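Local coordinates for coat protein (Sulfolobus turreted icosahedral virus, PDB 2BBD) that forms the capsid shell of an archaeal virus, as the major coat protein whose fold points to common ancestry with eukaryotic and bacterial viruses, at residues K212-Y217 and I273-Y278. Numbering follows the deposited sequence.
Sequences KRQLVY and IDFRKY
Arg-213 and Asp-274 illustrate how a non-hydrogen-bonded antiparallel pair can be tied together by charge: the two side chains run alongside each other on one face of the sheet, and Arg-213 NE meets Asp-274 OD2 at 3.1 Å. Arg-213 CG sits between the backbone N and the carbonyl carbon (chi1 65°); the chain rises from the sheet, and a bend at chi3 swings NE across to the carboxylate, whose plane stands 69° from the guanidinium. Asp-274 OD1 is bound by Tyr-261, so both carboxylate oxygens have partners. One residue further along, Gln-214 and Ile-273, their side chains on the other face, exchange two backbone hydrogen bonds, the shorter from Ile-273 N to Gln-214 O (2.7 Å). There the Phe-275 ring and Gln-214 amide planes lie 20° apart without stacking; CZ, at the ring's rim, meets Gln-214 CB at 3.6 Å, while Tyr-233 and Ser-307 hold that buried amide. Where the strand turns into a 3-10 segment, Lys-212 O accepts hydrogen bonds from Phe-275 N (3.2 Å) and from a water that in turn accepts one from Arg-276 N. The pairing lies at a sheet edge in the second jelly roll of the double jelly-roll capsid fold: 270-284 is outermost within this chain, 303-313 flanks 210-219 on its other edge, with Lys-212 and Arg-213 both facing Val-310 in a classic beta bulge, and helix 250-261 packs against the salt-bridged face.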
loop_
_atom_site.group_PDB
_atom_site.type_symbol
_atom_site.label_atom_id
_atom_site.label_comp_id
_atom_site.label_asym_id
_atom_site.label_seq_id
_atom_site.Cartn_x
_atom_site.Cartn_y
_atom_site.Cartn_z
ATOM N N LYS A 212 -8.609 3.087 -7.826
ATOM C CA LYS A 212 -7.650 3.680 -8.739
ATOM C C LYS A 212 -6.743 2.578 -9.287
ATOM O O LYS A 212 -6.627 2.404 -10.497
ATOM C CB LYS A 212 -6.830 4.756 -8.021
ATOM C CG LYS A 212 -5.787 5.411 -8.902
ATOM C CD LYS A 212 -5.046 6.518 -8.157
ATOM C CE LYS A 212 -3.931 7.096 -9.009
ATOM N NZ LYS A 212 -3.056 8.031 -8.239
ATOM N N ARG A 213 -6.097 1.830 -8.402
ATOM C CA ARG A 213 -5.236 0.752 -8.860
ATOM C C ARG A 213 -5.169 -0.383 -7.855
ATOM O O ARG A 213 -5.380 -0.189 -6.652
ATOM C CB ARG A 213 -3.830 1.272 -9.167
ATOM C CG ARG A 213 -3.070 1.787 -7.972
ATOM C CD ARG A 213 -1.784 2.437 -8.420
ATOM N NE ARG A 213 -2.056 3.463 -9.421
ATOM C CZ ARG A 213 -1.289 4.528 -9.627
ATOM N NH1 ARG A 213 -0.194 4.713 -8.898
ATOM N NH2 ARG A 213 -1.623 5.417 -10.555
ATOM N N GLN A 214 -4.892 -1.577 -8.365
ATOM C CA GLN A 214 -4.814 -2.757 -7.531
ATOM C C GLN A 214 -3.477 -3.455 -7.672
ATOM O O GLN A 214 -3.058 -3.796 -8.786
ATOM C CB GLN A 214 -5.926 -3.725 -7.911
ATOM C CG GLN A 214 -5.992 -4.976 -7.059
ATOM C CD GLN A 214 -6.885 -6.030 -7.669
ATOM O OE1 GLN A 214 -7.245 -7.018 -7.020
ATOM N NE2 GLN A 214 -7.243 -5.834 -8.935
ATOM N N LEU A 215 -2.805 -3.652 -6.543
ATOM C CA LEU A 215 -1.533 -4.353 -6.530
ATOM C C LEU A 215 -1.836 -5.774 -6.104
ATOM O O LEU A 215 -2.444 -6.003 -5.061
ATOM C CB LEU A 215 -0.550 -3.734 -5.534
ATOM C CG LEU A 215 0.624 -4.671 -5.182
ATOM C CD1 LEU A 215 1.425 -5.016 -6.446
ATOM C CD2 LEU A 215 1.524 -4.012 -4.132
ATOM N N VAL A 216 -1.427 -6.731 -6.923
ATOM C CA VAL A 216 -1.659 -8.122 -6.605
ATOM C C VAL A 216 -0.352 -8.883 -6.595
ATOM O O VAL A 216 0.448 -8.759 -7.520
ATOM C CB VAL A 216 -2.575 -8.809 -7.644
ATOM C CG1 VAL A 216 -2.793 -10.276 -7.244
ATOM C CG2 VAL A 216 -3.899 -8.057 -7.761
ATOM N N TYR A 217 -0.129 -9.651 -5.536
ATOM C CA TYR A 217 1.059 -10.481 -5.466
ATOM C C TYR A 217 0.655 -11.813 -4.873
ATOM O O TYR A 217 -0.288 -11.898 -4.091
ATOM C CB TYR A 217 2.199 -9.832 -4.674
ATOM C CG TYR A 217 1.890 -9.461 -3.247
ATOM C CD1 TYR A 217 1.214 -8.283 -2.946
ATOM C CD2 TYR A 217 2.331 -10.259 -2.194
ATOM C CE1 TYR A 217 0.990 -7.897 -1.625
ATOM C CE2 TYR A 217 2.110 -9.884 -0.860
ATOM C CZ TYR A 217 1.441 -8.698 -0.585
ATOM O OH TYR A 217 1.232 -8.304 0.722
ATOM N N ILE A 273 -2.808 -3.336 -11.470
ATOM C CA ILE A 273 -3.893 -3.088 -12.407
ATOM C C ILE A 273 -4.350 -1.648 -12.275
ATOM O O ILE A 273 -5.003 -1.294 -11.292
ATOM C CB ILE A 273 -5.142 -3.966 -12.130
ATOM C CG1 ILE A 273 -4.834 -5.438 -12.378
ATOM C CG2 ILE A 273 -6.305 -3.494 -12.992
ATOM C CD1 ILE A 273 -4.104 -6.097 -11.234
ATOM N N ASP A 274 -3.998 -0.813 -13.245
ATOM C CA ASP A 274 -4.447 0.572 -13.224
ATOM C C ASP A 274 -5.791 0.575 -13.932
ATOM O O ASP A 274 -5.862 0.503 -15.159
ATOM C CB ASP A 274 -3.455 1.485 -13.946
ATOM C CG ASP A 274 -2.159 1.660 -13.176
ATOM O OD1 ASP A 274 -1.219 0.869 -13.381
ATOM O OD2 ASP A 274 -2.088 2.587 -12.348
ATOM N N PHE A 275 -6.856 0.643 -13.142
ATOM C CA PHE A 275 -8.213 0.616 -13.660
ATOM C C PHE A 275 -8.545 1.610 -14.772
ATOM O O PHE A 275 -9.252 1.252 -15.714
ATOM C CB PHE A 275 -9.198 0.753 -12.498
ATOM C CG PHE A 275 -9.110 -0.380 -11.505
ATOM C CD1 PHE A 275 -9.498 -1.668 -11.864
ATOM C CD2 PHE A 275 -8.601 -0.166 -10.222
ATOM C CE1 PHE A 275 -9.382 -2.737 -10.961
ATOM C CE2 PHE A 275 -8.478 -1.218 -9.313
ATOM C CZ PHE A 275 -8.871 -2.511 -9.685
ATOM N N ARG A 276 -8.035 2.836 -14.693
ATOM C CA ARG A 276 -8.328 3.825 -15.728
ATOM C C ARG A 276 -7.873 3.357 -17.106
ATOM O O ARG A 276 -8.313 3.889 -18.123
ATOM C CB ARG A 276 -7.669 5.168 -15.414
ATOM C CG ARG A 276 -6.161 5.125 -15.438
ATOM C CD ARG A 276 -5.567 6.527 -15.417
ATOM N NE ARG A 276 -4.112 6.493 -15.283
ATOM C CZ ARG A 276 -3.296 5.782 -16.062
ATOM N NH1 ARG A 276 -3.779 5.033 -17.048
ATOM N NH2 ARG A 276 -1.986 5.818 -15.850
ATOM N N LYS A 277 -6.988 2.369 -17.136
ATOM C CA LYS A 277 -6.495 1.834 -18.399
ATOM C C LYS A 277 -7.503 0.863 -19.011
ATOM O O LYS A 277 -7.328 0.409 -20.140
ATOM C CB LYS A 277 -5.163 1.102 -18.195
ATOM C CG LYS A 277 -3.970 1.991 -17.895
ATOM C CD LYS A 277 -2.722 1.140 -17.747
ATOM C CE LYS A 277 -1.500 1.956 -17.357
ATOM N NZ LYS A 277 -1.072 2.913 -18.415
ATOM N N TYR A 278 -8.549 0.541 -18.260
ATOM C CA TYR A 278 -9.565 -0.387 -18.738
ATOM C C TYR A 278 -10.973 0.176 -18.596
ATOM O O TYR A 278 -11.942 -0.413 -19.066
ATOM C CB TYR A 278 -9.459 -1.718 -17.993
ATOM C CG TYR A 278 -8.123 -2.395 -18.157
ATOM C CD1 TYR A 278 -7.032 -2.040 -17.362
ATOM C CD2 TYR A 278 -7.940 -3.382 -19.124
ATOM C CE1 TYR A 278 -5.791 -2.657 -17.530
ATOM C CE2 TYR A 278 -6.707 -3.999 -19.301
ATOM C CZ TYR A 278 -5.640 -3.633 -18.505
ATOM O OH TYR A 278 -4.422 -4.231 -18.700
HETATM O O HOH W 1 -7.149 4.007 -12.434
#